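PDB 2Z72: protein-tyrosine-phosphatase from Shewanella sp., which catalyses the removal of phosphate from phosphotyrosine, as a cold-active phosphatase with two zinc ions and a calcineurin-like phosphoesterase domain. Local coordinates for residues 11-16 against 21-26; 32-37 against 42-47; 315-320 against 330-335. All coordinates share one frame; numbering follows the deposited sequence.

Contact 1 (11-16 against 21-26); sequences PYVITP and STAYWI
Pro11 lays its CB over the six-membered ring of Trp25, 3.5 Å from the centroid and 6° off the ring normal. Proline suits this CH-pi contact because its rigid, flat-sided ring sets CB, CG and CD together on the indole face. The Trp25 CB is turned away from strand 11-14, but CG anti to the carbonyl carbon (chi1 -50°) brings the indole back over the proline. Nearby, Val13 CG2 meets the small Ala23 CB at 4.1 Å. On the other sheet face Ile14 CG1 touches the edge of the Tyr24 ring, 3.5 Å from CE1. At the far end Ser21 OG lies 2.7 Å from Thr15 OG1, the proton's direction unsettled; Glu186 also bonds to Thr15 OG1.

The antiparallel ladder holds these groups in register. Tyr12 and Tyr24 exchange two bonds (Tyr12 N to Tyr24 O 2.9 Å, Tyr24 N to Tyr12 O 2.8 Å), as do Ile14 and Thr22. Farther out, Trp127 NE1 bonds to Pro11 O, and Trp25 NE1 to Thr34 OG1. With an alanine at Trp25, Pro11 would probably lose the ring against its CB and Thr34 OG1 its indole N-H. The chemistry is that of a beta hairpin: backbone bonds fix the pairing, and aromatic-aliphatic contacts dress both faces.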
loop_
_atom_site.group_PDB
_atom_site.type_symbol
_atom_site.label_atom_id
_atom_site.label_comp_id
_atom_site.label_asym_id
_atom_site.label_seq_id
_atom_site.Cartn_x
_atom_site.Cartn_y
_atom_site.Cartn_z
ATOM N N PRO A 11 8.007 -10.181 12.931
ATOM C CA PRO A 11 9.370 -9.789 13.211
ATOM C C PRO A 11 9.767 -8.472 12.568
ATOM O O PRO A 11 9.152 -8.015 11.594
ATOM C CB PRO A 11 10.130 -10.938 12.539
ATOM C CG PRO A 11 9.297 -11.337 11.357
ATOM C CD PRO A 11 7.877 -11.193 11.865
ATOM N N TYR A 12 10.791 -7.858 13.150
ATOM C CA TYR A 12 11.509 -6.735 12.578
ATOM C C TYR A 12 12.854 -7.306 12.101
ATOM O O TYR A 12 13.647 -7.765 12.906
ATOM C CB TYR A 12 11.721 -5.663 13.632
ATOM C CG TYR A 12 10.425 -5.078 14.154
ATOM C CD1 TYR A 12 9.750 -5.618 15.246
ATOM C CD2 TYR A 12 9.820 -3.989 13.525
ATOM C CE1 TYR A 12 8.570 -5.064 15.715
ATOM C CE2 TYR A 12 8.665 -3.468 13.982
ATOM C CZ TYR A 12 8.016 -4.005 15.058
ATOM O OH TYR A 12 6.833 -3.415 15.468
ATOM N N VAL A 13 13.071 -7.322 10.775
ATOM C CA VAL A 13 14.206 -7.993 10.187
ATOM C C VAL A 13 15.217 -6.986 9.673
ATOM O O VAL A 13 14.883 -6.056 8.966
ATOM C CB VAL A 13 13.750 -8.949 9.045
ATOM C CG1 VAL A 13 14.948 -9.528 8.329
ATOM C CG2 VAL A 13 12.837 -10.039 9.552
ATOM N N ILE A 14 16.469 -7.195 10.103
ATOM C CA ILE A 14 17.619 -6.404 9.622
ATOM C C ILE A 14 18.276 -7.193 8.526
ATOM O O ILE A 14 18.562 -8.380 8.722
ATOM C CB ILE A 14 18.627 -6.284 10.813
ATOM C CG1 ILE A 14 17.953 -5.662 12.020
ATOM C CG2 ILE A 14 19.900 -5.656 10.347
ATOM C CD1 ILE A 14 17.248 -4.381 11.795
ATOM N N THR A 15 18.533 -6.592 7.380
ATOM C CA THR A 15 19.169 -7.238 6.246
ATOM C C THR A 15 20.376 -6.454 5.793
ATOM O O THR A 15 20.231 -5.401 5.200
ATOM C CB THR A 15 18.173 -7.406 5.079
ATOM O OG1 THR A 15 17.164 -8.326 5.527
ATOM C CG2 THR A 15 18.860 -8.029 3.884
ATOM N N PRO A 16 21.547 -6.913 6.160
ATOM C CA PRO A 16 22.777 -6.147 5.822
ATOM C C PRO A 16 23.173 -6.330 4.414
ATOM O O PRO A 16 22.596 -7.167 3.723
ATOM C CB PRO A 16 23.770 -6.809 6.790
ATOM C CG PRO A 16 23.355 -8.210 6.893
ATOM C CD PRO A 16 21.832 -8.116 6.922
ATOM N N SER A 21 20.602 -12.172 7.596
ATOM C CA SER A 21 19.684 -11.285 8.269
ATOM C C SER A 21 19.450 -11.740 9.705
ATOM O O SER A 21 19.752 -12.858 10.095
ATOM C CB SER A 21 18.385 -11.243 7.454
ATOM O OG SER A 21 18.563 -10.574 6.184
ATOM N N THR A 22 18.871 -10.818 10.505
ATOM C CA THR A 22 18.548 -11.012 11.885
ATOM C C THR A 22 17.110 -10.585 12.126
ATOM O O THR A 22 16.691 -9.567 11.544
ATOM C CB THR A 22 19.474 -10.156 12.755
ATOM O OG1 THR A 22 20.850 -10.510 12.532
ATOM C CG2 THR A 22 19.163 -10.329 14.262
ATOM N N ALA A 23 16.377 -11.323 12.900
ATOM C CA ALA A 23 15.001 -11.022 13.206
ATOM C C ALA A 23 14.826 -10.716 14.701
ATOM O O ALA A 23 15.296 -11.488 15.562
ATOM C CB ALA A 23 14.096 -12.175 12.801
ATOM N N TYR A 24 14.104 -9.638 14.976
ATOM C CA TYR A 24 13.709 -9.218 16.290
ATOM C C TYR A 24 12.216 -9.523 16.478
ATOM O O TYR A 24 11.405 -9.095 15.648
ATOM C CB TYR A 24 13.964 -7.746 16.509
ATOM C CG TYR A 24 15.406 -7.345 16.483
ATOM C CD1 TYR A 24 16.002 -6.754 15.384
ATOM C CD2 TYR A 24 16.240 -7.549 17.513
ATOM C CE1 TYR A 24 17.327 -6.396 15.395
ATOM C CE2 TYR A 24 17.583 -7.206 17.512
ATOM C CZ TYR A 24 18.126 -6.634 16.460
ATOM O OH TYR A 24 19.434 -6.294 16.441
ATOM N N TRP A 25 11.868 -10.192 17.559
ATOM C CA TRP A 25 10.523 -10.636 17.856
ATOM C C TRP A 25 10.141 -10.128 19.217
ATOM O O TRP A 25 10.932 -10.254 20.184
ATOM C CB TRP A 25 10.414 -12.149 17.880
ATOM C CG TRP A 25 10.992 -12.855 16.702
ATOM C CD1 TRP A 25 12.311 -13.163 16.508
ATOM C CD2 TRP A 25 10.340 -13.362 15.546
ATOM N NE1 TRP A 25 12.505 -13.797 15.343
ATOM C CE2 TRP A 25 11.314 -13.959 14.699
ATOM C CE3 TRP A 25 9.004 -13.388 15.124
ATOM C CZ2 TRP A 25 10.972 -14.550 13.477
ATOM C CZ3 TRP A 25 8.681 -13.986 13.912
ATOM C CH2 TRP A 25 9.671 -14.570 13.081
ATOM N N ILE A 26 8.941 -9.557 19.339
ATOM C CA ILE A 26 8.360 -9.273 20.647
ATOM C C ILE A 26 7.445 -10.429 21.010
ATOM O O ILE A 26 6.460 -10.672 20.330
ATOM C CB ILE A 26 7.564 -7.959 20.660
ATOM C CG1 ILE A 26 8.362 -6.817 20.120
ATOM C CG2 ILE A 26 7.077 -7.676 22.079
ATOM C CD1 ILE A 26 9.763 -6.658 20.699
#

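Contact 2 (32-37 against 42-47); sequences KTTSIE and NRPEHC
The imidazole of His46 meets the end of Lys32, whose ammonium NZ approaches the ring obliquely and lies 3.4 Å from His46 ND1. The two side chains run almost perpendicular to each other. Lys32, Glu45 and His46 were each deposited in two conformers, so all that Lys32 does here describes one alternative, and its NZ contacts are doubtful. The same NZ donates to the backbone carbonyl of Glu45, but at 2.5 Å from NZ to Glu45 O the bond is too short to be trusted in detail. In this conformer Glu45 OE1 lies 6.1 Å from Lys32 NZ, where opposite charges would probably attract only weakly.

Lysine suits this place because its long chain does two jobs. Extended beyond CG, it runs past the Pro44 ring in the opposite direction, with Lys32 CD 3.7 Å from Pro44 CB, and its methylenes pack on the proline while the ammonium group reaches the loop. Thr34 CG2 reaches Pro44 CG from another direction, at 4.1 Å, giving the rigid ring a second aliphatic neighbour.

Thr34 divides its two branches between these tasks. Its rotation (chi1 62°) turns CG2 to Pro44 while OG1 goes to a water. That water lies 2.7 Å from Thr34 OG1, bonded to it, and donates to Asn42 O, also at 2.7 Å. Trp25 NE1 is a further partner of the hydroxyl, so OG1 ties loop and sheet together.

The contact lies at the surface. Residues 32-35 belong to strand 30-35, an outermost strand of the antiparallel sheet, paired with strand 22-27. The 42-47 loop follows strand 40-41, rests Pro44 on Trp25, and is bound to strand 22-27 by the Cys27-Cys47 disulfide.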
loop_
_atom_site.group_PDB
_atom_site.type_symbol
_atom_site.label_atom_id
_atom_site.label_comp_id
_atom_site.label_asym_id
_atom_site.label_seq_id
_atom_site.Cartn_x
_atom_site.Cartn_y
_atom_site.Cartn_z
ATOM N N LYS A 32 13.060 -11.403 21.677
ATOM C CA LYS A 32 13.815 -12.535 21.178
ATOM C C LYS A 32 14.487 -12.115 19.879
ATOM O O LYS A 32 13.874 -11.465 19.049
ATOM C CB LYS A 32 12.995 -13.795 21.024
ATOM C CG LYS A 32 12.454 -14.460 22.306
ATOM C CD LYS A 32 11.880 -15.849 22.061
ATOM C CE LYS A 32 11.385 -16.661 23.259
ATOM N NZ LYS A 32 11.111 -18.106 22.927
ATOM N N THR A 33 15.746 -12.464 19.712
ATOM C CA THR A 33 16.516 -12.130 18.518
ATOM C C THR A 33 17.033 -13.401 17.943
ATOM O O THR A 33 17.665 -14.210 18.619
ATOM C CB THR A 33 17.697 -11.215 18.907
ATOM O OG1 THR A 33 17.149 -10.087 19.586
ATOM C CG2 THR A 33 18.477 -10.813 17.680
ATOM N N THR A 34 16.783 -13.638 16.629
ATOM C CA THR A 34 17.185 -14.824 15.950
ATOM C C THR A 34 18.033 -14.475 14.711
ATOM O O THR A 34 17.909 -13.420 14.121
ATOM C CB THR A 34 16.016 -15.709 15.534
ATOM O OG1 THR A 34 15.182 -14.972 14.610
ATOM C CG2 THR A 34 15.183 -16.116 16.752
ATOM N N SER A 35 18.923 -15.414 14.410
ATOM C CA SER A 35 19.755 -15.362 13.226
ATOM C C SER A 35 19.053 -16.115 12.102
ATOM O O SER A 35 18.666 -17.266 12.331
ATOM C CB SER A 35 21.116 -15.990 13.486
ATOM O OG SER A 35 21.790 -15.296 14.523
ATOM N N ILE A 36 18.866 -15.490 10.944
ATOM C CA ILE A 36 18.101 -16.150 9.899
ATOM C C ILE A 36 18.975 -17.049 9.026
ATOM O O ILE A 36 19.989 -16.554 8.498
ATOM C CB ILE A 36 17.378 -15.098 9.040
ATOM C CG1 ILE A 36 16.339 -14.326 9.876
ATOM C CG2 ILE A 36 16.749 -15.688 7.784
ATOM C CD1 ILE A 36 15.910 -12.999 9.365
ATOM N N GLU A 37 18.565 -18.317 8.940
ATOM C CA GLU A 37 19.235 -19.395 8.233
ATOM C C GLU A 37 18.456 -19.662 6.925
ATOM O O GLU A 37 17.190 -19.850 6.944
ATOM C CB GLU A 37 19.348 -20.685 9.038
ATOM C CG GLU A 37 19.456 -20.643 10.548
ATOM C CD GLU A 37 20.912 -20.594 10.939
ATOM O OE1 GLU A 37 21.254 -20.533 12.127
ATOM O OE2 GLU A 37 21.650 -20.581 9.909
ATOM N N ASN A 42 11.944 -17.754 10.730
ATOM C CA ASN A 42 11.220 -18.670 11.584
ATOM C C ASN A 42 11.062 -18.099 12.978
ATOM O O ASN A 42 12.019 -17.600 13.571
ATOM C CB ASN A 42 11.941 -20.018 11.708
ATOM C CG ASN A 42 11.830 -20.785 10.399
ATOM O OD1 ASN A 42 10.913 -20.570 9.600
ATOM N ND2 ASN A 42 12.802 -21.664 10.245
ATOM N N ARG A 43 9.839 -18.222 13.499
ATOM C CA ARG A 43 9.536 -17.649 14.811
ATOM C C ARG A 43 10.106 -18.539 15.863
ATOM O O ARG A 43 10.070 -19.765 15.809
ATOM C CB ARG A 43 7.999 -17.591 14.871
ATOM C CG ARG A 43 7.350 -17.301 16.111
ATOM C CD ARG A 43 5.979 -17.929 16.292
ATOM N NE ARG A 43 5.164 -18.033 15.186
ATOM C CZ ARG A 43 4.507 -18.903 14.475
ATOM N NH1 ARG A 43 4.469 -20.201 14.699
ATOM N NH2 ARG A 43 3.801 -18.479 13.431
ATOM N N PRO A 44 10.645 -17.976 16.929
ATOM C CA PRO A 44 11.003 -18.833 18.035
ATOM C C PRO A 44 9.800 -19.420 18.761
ATOM O O PRO A 44 8.641 -19.071 18.535
ATOM C CB PRO A 44 11.634 -17.804 18.941
ATOM C CG PRO A 44 11.494 -16.434 18.433
ATOM C CD PRO A 44 10.857 -16.547 17.138
ATOM N N GLU A 45 10.113 -20.361 19.657
ATOM C CA GLU A 45 9.016 -20.903 20.505
ATOM C C GLU A 45 8.464 -19.834 21.419
ATOM O O GLU A 45 9.015 -18.777 21.776
ATOM C CB GLU A 45 9.599 -22.135 21.217
ATOM C CG GLU A 45 9.796 -23.380 20.350
ATOM C CD GLU A 45 10.616 -24.437 21.051
ATOM O OE1 GLU A 45 11.676 -24.006 21.593
ATOM O OE2 GLU A 45 10.277 -25.633 21.098
ATOM N N HIS A 46 7.286 -20.036 21.964
ATOM C CA HIS A 46 6.716 -19.113 22.914
ATOM C C HIS A 46 6.468 -17.753 22.242
ATOM O O HIS A 46 6.579 -16.783 22.977
ATOM C CB HIS A 46 7.548 -18.848 24.180
ATOM C CG HIS A 46 8.386 -19.862 24.847
ATOM N ND1 HIS A 46 9.544 -19.549 25.560
ATOM C CD2 HIS A 46 8.243 -21.220 24.953
ATOM C CE1 HIS A 46 10.033 -20.669 26.035
ATOM N NE2 HIS A 46 9.281 -21.699 25.686
ATOM N N CYS A 47 6.203 -17.777 20.953
ATOM C CA CYS A 47 5.987 -16.487 20.318
ATOM C C CYS A 47 4.698 -16.326 19.506
ATOM O O CYS A 47 4.724 -15.688 18.452
ATOM C CB CYS A 47 7.237 -16.257 19.432
ATOM S SG CYS A 47 7.284 -14.470 19.401
HETATM O O HOH W 1 14.355 -16.584 12.638
#

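Contact 3 (315-320 against 330-335); sequences LLLLEN and GTRETL
Arg332 brings its guanidinium end against a methyl group: NH1 and NE each lie 4.1 Å from Leu317 CD2. The approach is oblique to the guanidinium, and the two side chains meet at a slant. Leu317 has CG anti to the backbone N (chi1 176°), and with chi2 at 61° this puts CD2 by the arginine, in one of two deposited conformers. The modelled Arg332 chain is bent and its outer part distorted, so the placing of its guanidinium is approximate; the side chain also touches Gln93. Glu319 OE2 lies 5.9 Å from Arg332 NH1 as modelled, a separation that would probably give a mild attraction but no salt bridge.

The second touch is purely apolar. Leu316 CD1 faces Leu335 CD1 at 4.4 Å, a light contact between methyl ends. Leucine suits both positions because its length carries methyls into the gap from both sides, and the branched end gives each a broad apolar tip.

The Leu317 and Arg332 CA atoms are 9.2 Å apart because strand 322-326 lies between their strands in the sheet. Leu317 shares backbone hydrogen bonding with Ile324, and Glu333 with Arg325. Leu317 and Arg332 both pack on the Ile324 side chain. Leu335 lies past strand 332-334, where the chain turns a corner.

With just 96 Å² buried, the contact is a thin one. Dispersion does the work here: the buried Leu316 and Leu317, with the partly exposed Leu335, supply the apolar surface, and the exposed arginine can add its own atoms while its charge stays near solvent.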
loop_
_atom_site.group_PDB
_atom_site.type_symbol
_atom_site.label_atom_id
_atom_site.label_comp_id
_atom_site.label_asym_id
_atom_site.label_seq_id
_atom_site.Cartn_x
_atom_site.Cartn_y
_atom_site.Cartn_z
ATOM N N LEU A 315 -13.363 -4.153 -2.322
ATOM C CA LEU A 315 -12.359 -3.944 -3.381
ATOM C C LEU A 315 -13.048 -3.580 -4.663
ATOM O O LEU A 315 -14.272 -3.694 -4.844
ATOM C CB LEU A 315 -11.447 -5.156 -3.468
ATOM C CG LEU A 315 -12.080 -6.539 -3.671
ATOM C CD1 LEU A 315 -12.554 -6.782 -5.094
ATOM C CD2 LEU A 315 -11.043 -7.604 -3.286
ATOM N N LEU A 316 -12.225 -3.169 -5.630
ATOM C CA LEU A 316 -12.609 -2.882 -6.989
ATOM C C LEU A 316 -11.967 -3.910 -7.904
ATOM O O LEU A 316 -10.764 -4.161 -7.796
ATOM C CB LEU A 316 -12.127 -1.471 -7.370
ATOM C CG LEU A 316 -12.267 -1.078 -8.841
ATOM C CD1 LEU A 316 -13.755 -0.956 -9.217
ATOM C CD2 LEU A 316 -11.538 0.214 -9.105
ATOM N N LEU A 317 -12.755 -4.468 -8.791
ATOM C CA LEU A 317 -12.297 -5.385 -9.808
ATOM C C LEU A 317 -12.476 -4.722 -11.162
ATOM O O LEU A 317 -13.563 -4.227 -11.459
ATOM C CB LEU A 317 -13.056 -6.682 -9.742
ATOM C CG LEU A 317 -12.796 -7.754 -10.788
ATOM C CD1 LEU A 317 -11.387 -8.244 -10.791
ATOM C CD2 LEU A 317 -13.826 -8.908 -10.531
ATOM N N LEU A 318 -11.403 -4.737 -11.953
ATOM C CA LEU A 318 -11.441 -4.199 -13.342
ATOM C C LEU A 318 -11.114 -5.320 -14.276
ATOM O O LEU A 318 -9.968 -5.847 -14.322
ATOM C CB LEU A 318 -10.418 -3.061 -13.509
ATOM C CG LEU A 318 -10.511 -1.935 -12.469
ATOM C CD1 LEU A 318 -9.623 -2.134 -11.259
ATOM C CD2 LEU A 318 -10.150 -0.591 -13.072
ATOM N N GLU A 319 -12.088 -5.770 -15.067
ATOM C CA GLU A 319 -11.958 -6.932 -15.901
ATOM C C GLU A 319 -13.042 -6.889 -16.981
ATOM O O GLU A 319 -14.146 -6.435 -16.638
ATOM C CB GLU A 319 -12.157 -8.199 -15.044
ATOM C CG GLU A 319 -11.866 -9.496 -15.696
ATOM C CD GLU A 319 -11.895 -10.714 -14.775
ATOM O OE1 GLU A 319 -11.318 -11.742 -15.218
ATOM O OE2 GLU A 319 -12.494 -10.602 -13.670
ATOM N N ASN A 320 -12.730 -7.332 -18.165
ATOM C CA ASN A 320 -13.725 -7.385 -19.238
ATOM C C ASN A 320 -14.476 -6.061 -19.436
ATOM O O ASN A 320 -15.661 -6.061 -19.757
ATOM C CB ASN A 320 -14.757 -8.468 -18.937
ATOM C CG ASN A 320 -14.173 -9.862 -18.801
ATOM O OD1 ASN A 320 -13.329 -10.212 -19.638
ATOM N ND2 ASN A 320 -14.595 -10.657 -17.813
ATOM N N GLY A 330 -18.504 -11.249 -0.157
ATOM C CA GLY A 330 -18.168 -12.112 -1.276
ATOM C C GLY A 330 -19.068 -11.868 -2.475
ATOM O O GLY A 330 -18.821 -12.411 -3.560
ATOM N N THR A 331 -20.093 -11.050 -2.323
ATOM C CA THR A 331 -20.942 -10.680 -3.471
ATOM C C THR A 331 -20.297 -9.548 -4.250
ATOM O O THR A 331 -19.320 -8.915 -3.789
ATOM C CB THR A 331 -22.365 -10.251 -3.039
ATOM O OG1 THR A 331 -22.349 -9.091 -2.228
ATOM C CG2 THR A 331 -23.076 -11.365 -2.269
ATOM N N ARG A 332 -20.834 -9.258 -5.435
ATOM C CA ARG A 332 -20.328 -8.309 -6.397
ATOM C C ARG A 332 -21.455 -7.438 -6.907
ATOM O O ARG A 332 -22.560 -7.980 -7.106
ATOM C CB ARG A 332 -19.819 -9.006 -7.658
ATOM C CG ARG A 332 -19.170 -10.312 -7.330
ATOM C CD ARG A 332 -17.739 -9.702 -6.745
ATOM N NE ARG A 332 -16.952 -10.189 -8.129
ATOM C CZ ARG A 332 -16.736 -11.492 -8.210
ATOM N NH1 ARG A 332 -16.109 -12.033 -9.266
ATOM N NH2 ARG A 332 -17.067 -12.408 -7.263
ATOM N N GLU A 333 -21.198 -6.190 -7.237
ATOM C CA GLU A 333 -22.123 -5.260 -7.876
ATOM C C GLU A 333 -21.392 -4.503 -8.948
ATOM O O GLU A 333 -20.340 -3.930 -8.703
ATOM C CB GLU A 333 -22.666 -4.289 -6.816
ATOM C CG GLU A 333 -23.515 -5.107 -5.856
ATOM C CD GLU A 333 -24.476 -4.409 -4.963
ATOM O OE1 GLU A 333 -24.696 -4.986 -3.860
ATOM O OE2 GLU A 333 -24.982 -3.343 -5.405
ATOM N N THR A 334 -21.966 -4.430 -10.119
ATOM C CA THR A 334 -21.301 -3.725 -11.211
ATOM C C THR A 334 -21.483 -2.217 -11.047
ATOM O O THR A 334 -22.638 -1.837 -10.906
ATOM C CB THR A 334 -21.833 -4.220 -12.572
ATOM O OG1 THR A 334 -21.475 -5.620 -12.621
ATOM C CG2 THR A 334 -21.127 -3.578 -13.721
ATOM N N LEU A 335 -20.403 -1.459 -11.149
ATOM C CA LEU A 335 -20.489 -0.008 -11.136
ATOM C C LEU A 335 -20.637 0.566 -12.519
ATOM O O LEU A 335 -21.351 1.533 -12.768
ATOM C CB LEU A 335 -19.273 0.650 -10.479
ATOM C CG LEU A 335 -18.960 0.197 -9.046
ATOM C CD1 LEU A 335 -17.728 0.856 -8.507
ATOM C CD2 LEU A 335 -20.145 0.486 -8.133
#

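Overall arrangement
Contacts 1 and 2 form one unit: their centres are 9 Å apart, and both reach the three-stranded sheet 8-14, 22-27, 30-35, contact 2 through strand 30-35 alone. Trp25 N lies 2.8 Å from Lys32 O, a probable hydrogen bond, and Trp25 CZ2 packs 3.2 Å from Asn42 O, so the same indole serves both contacts. Contact 3 is remote, its centre 38 Å from that of contact 1 and 41 Å from that of contact 2, with nearest atoms about 25 Å away in each case. None of the three supplies a zinc ligand. Contact 3 is nonetheless linked to the metal site through its sheet, where strand 315-319 pairs with strand 72-76, which leads to Asp78 and His80.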